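Local coordinates for protein EpsJ (Vibrio vulnificus, PDB 2RET) that serves as a minor pseudopilin of the type II secretion system, pairing with EpsI, and is thought to form part of the pseudopilus tip, at residues N126-Y130 with P146-S150. Residues are numbered along the deposited sequence; the frame is centred on the assembly and turned at random.
Sequences NVRFY and PAAIS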
loop_
_atom_site.group_PDB
_atom_site.type_symbol
_atom_site.label_atom_id
_atom_site.label_comp_id
_atom_site.label_asym_id
_atom_site.label_seq_id
_atom_site.Cartn_x
_atom_site.Cartn_y
_atom_site.Cartn_z
ATOM N N ASN B 126 -32.301 11.187 -2.283
ATOM C CA ASN B 126 -32.534 9.771 -2.051
ATOM C C ASN B 126 -31.289 8.899 -2.305
ATOM O O ASN B 126 -30.617 9.041 -3.301
ATOM C CB ASN B 126 -33.666 9.263 -2.925
ATOM C CG ASN B 126 -34.152 7.883 -2.494
ATOM O OD1 ASN B 126 -34.456 7.635 -1.311
ATOM N ND2 ASN B 126 -34.208 6.973 -3.448
ATOM N N VAL B 127 -31.034 7.970 -1.406
ATOM C CA VAL B 127 -29.864 7.109 -1.467
ATOM C C VAL B 127 -30.301 5.665 -1.349
ATOM O O VAL B 127 -31.178 5.338 -0.546
ATOM C CB VAL B 127 -28.825 7.459 -0.378
ATOM C CG1 VAL B 127 -27.614 6.508 -0.473
ATOM C CG2 VAL B 127 -28.308 8.937 -0.533
ATOM N N ARG B 128 -29.705 4.816 -2.190
ATOM C CA ARG B 128 -29.947 3.384 -2.200
ATOM C C ARG B 128 -28.631 2.653 -2.106
ATOM O O ARG B 128 -27.606 3.147 -2.515
ATOM C CB ARG B 128 -30.689 2.977 -3.439
ATOM C CG ARG B 128 -32.129 3.424 -3.431
ATOM C CD ARG B 128 -32.636 3.592 -4.829
ATOM N NE ARG B 128 -33.209 2.356 -5.316
ATOM C CZ ARG B 128 -32.862 1.703 -6.425
ATOM N NH1 ARG B 128 -31.896 2.140 -7.246
ATOM N NH2 ARG B 128 -33.501 0.572 -6.713
ATOM N N PHE B 129 -28.685 1.461 -1.536
ATOM C CA PHE B 129 -27.521 0.719 -1.155
ATOM C C PHE B 129 -27.616 -0.637 -1.809
ATOM O O PHE B 129 -28.653 -1.318 -1.720
ATOM C CB PHE B 129 -27.499 0.591 0.367
ATOM C CG PHE B 129 -27.689 1.899 1.079
ATOM C CD1 PHE B 129 -28.952 2.296 1.504
ATOM C CD2 PHE B 129 -26.612 2.750 1.286
ATOM C CE1 PHE B 129 -29.142 3.499 2.158
ATOM C CE2 PHE B 129 -26.784 3.972 1.934
ATOM C CZ PHE B 129 -28.050 4.339 2.389
ATOM N N TYR B 130 -26.551 -1.007 -2.490
ATOM C CA TYR B 130 -26.439 -2.298 -3.101
ATOM C C TYR B 130 -25.882 -3.310 -2.122
ATOM O O TYR B 130 -24.710 -3.220 -1.714
ATOM C CB TYR B 130 -25.562 -2.264 -4.355
ATOM C CG TYR B 130 -25.694 -3.528 -5.184
ATOM C CD1 TYR B 130 -26.909 -3.872 -5.768
ATOM C CD2 TYR B 130 -24.623 -4.374 -5.382
ATOM C CE1 TYR B 130 -27.044 -5.013 -6.525
ATOM C CE2 TYR B 130 -24.758 -5.530 -6.141
ATOM C CZ TYR B 130 -25.968 -5.839 -6.706
ATOM O OH TYR B 130 -26.116 -6.975 -7.446
ATOM N N PRO B 146 -21.976 -1.134 2.027
ATOM C CA PRO B 146 -22.540 -1.720 0.807
ATOM C C PRO B 146 -21.510 -1.671 -0.328
ATOM O O PRO B 146 -20.694 -0.752 -0.361
ATOM C CB PRO B 146 -23.738 -0.798 0.499
ATOM C CG PRO B 146 -23.308 0.512 1.065
ATOM C CD PRO B 146 -22.616 0.145 2.355
ATOM N N ALA B 147 -21.539 -2.645 -1.239
ATOM C CA ALA B 147 -20.590 -2.688 -2.364
ATOM C C ALA B 147 -20.678 -1.400 -3.246
ATOM O O ALA B 147 -19.694 -0.976 -3.847
ATOM C CB ALA B 147 -20.836 -3.990 -3.225
ATOM N N ALA B 148 -21.868 -0.806 -3.293
ATOM C CA ALA B 148 -22.159 0.403 -4.074
ATOM C C ALA B 148 -23.290 1.223 -3.428
ATOM O O ALA B 148 -24.107 0.716 -2.672
ATOM C CB ALA B 148 -22.524 0.050 -5.513
ATOM N N ILE B 149 -23.289 2.510 -3.740
ATOM C CA ILE B 149 -24.239 3.483 -3.242
ATOM C C ILE B 149 -24.664 4.321 -4.462
ATOM O O ILE B 149 -23.843 4.705 -5.258
ATOM C CB ILE B 149 -23.559 4.369 -2.122
ATOM C CG1 ILE B 149 -23.242 3.498 -0.898
ATOM C CG2 ILE B 149 -24.467 5.472 -1.590
ATOM C CD1 ILE B 149 -21.987 3.946 -0.138
ATOM N N SER B 150 -25.955 4.576 -4.586
ATOM C CA SER B 150 -26.534 5.408 -5.639
ATOM C C SER B 150 -27.130 6.609 -4.915
ATOM O O SER B 150 -27.981 6.459 -4.053
ATOM C CB SER B 150 -27.655 4.661 -6.416
ATOM O OG SER B 150 -28.258 5.498 -7.428
HETATM O O HOH W 1 -30.719 6.771 -5.231
HETATM O O HOH W 2 -22.992 -5.138 -0.336
#
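Arg128 and Ser150 face each other as an antiparallel hydrogen-bonded pair, their backbones joined by two nearly straight bonds: Arg128 N gives its hydrogen to Ser150 O, and Ser150 N returns one to Arg128 O, each at 3.0 Å. Tyr130 N donates to Ala148 O, also at 3.0 Å. Towards Pro146 the ladder frays, since Ala147 N reaches Tyr130 O only by a weak, bent bond of 3.3 Å; a water bridges that same N-H and oxygen. A second water donates to both Asn126 O and Ser150 O at the other end.

Apolar contacts gather on the face of Val127, Phe129 and Ile149, where branched and aromatic residues suit a buried, extended strand. Val127 CG1 meets Ile149 CG2 at a tight 3.5 Å. Phe129 presents CD2 to Pro146 CG, which sits at the ring edge, 4.0 Å away; Ile149 CG1 approaches the same CD2 obliquely. The polar side chains of Arg128 and Ser150 suit the reverse face, where both residues are partly exposed. There Tyr130 CB rests 4.0 Å from Ala148 CB, the small methyl fitting beside it, while the ring, with CG anti to the backbone N (chi1 -167°), turns from the partner strand and has Ala147 CB at its edge.

The pair joins strands 122-130 and 148-155, the inner two of the smaller antiparallel sheet of this pilin-like fold, flanked by 135-136 and 159-166. Trp54 and Leu52 of strand 49-56 pack against the Phe129 face, Trp135 lies over the Arg128, Ala148 and Ser150 side, and Leu30 of the EpsI chain touches Tyr130 and Ala147.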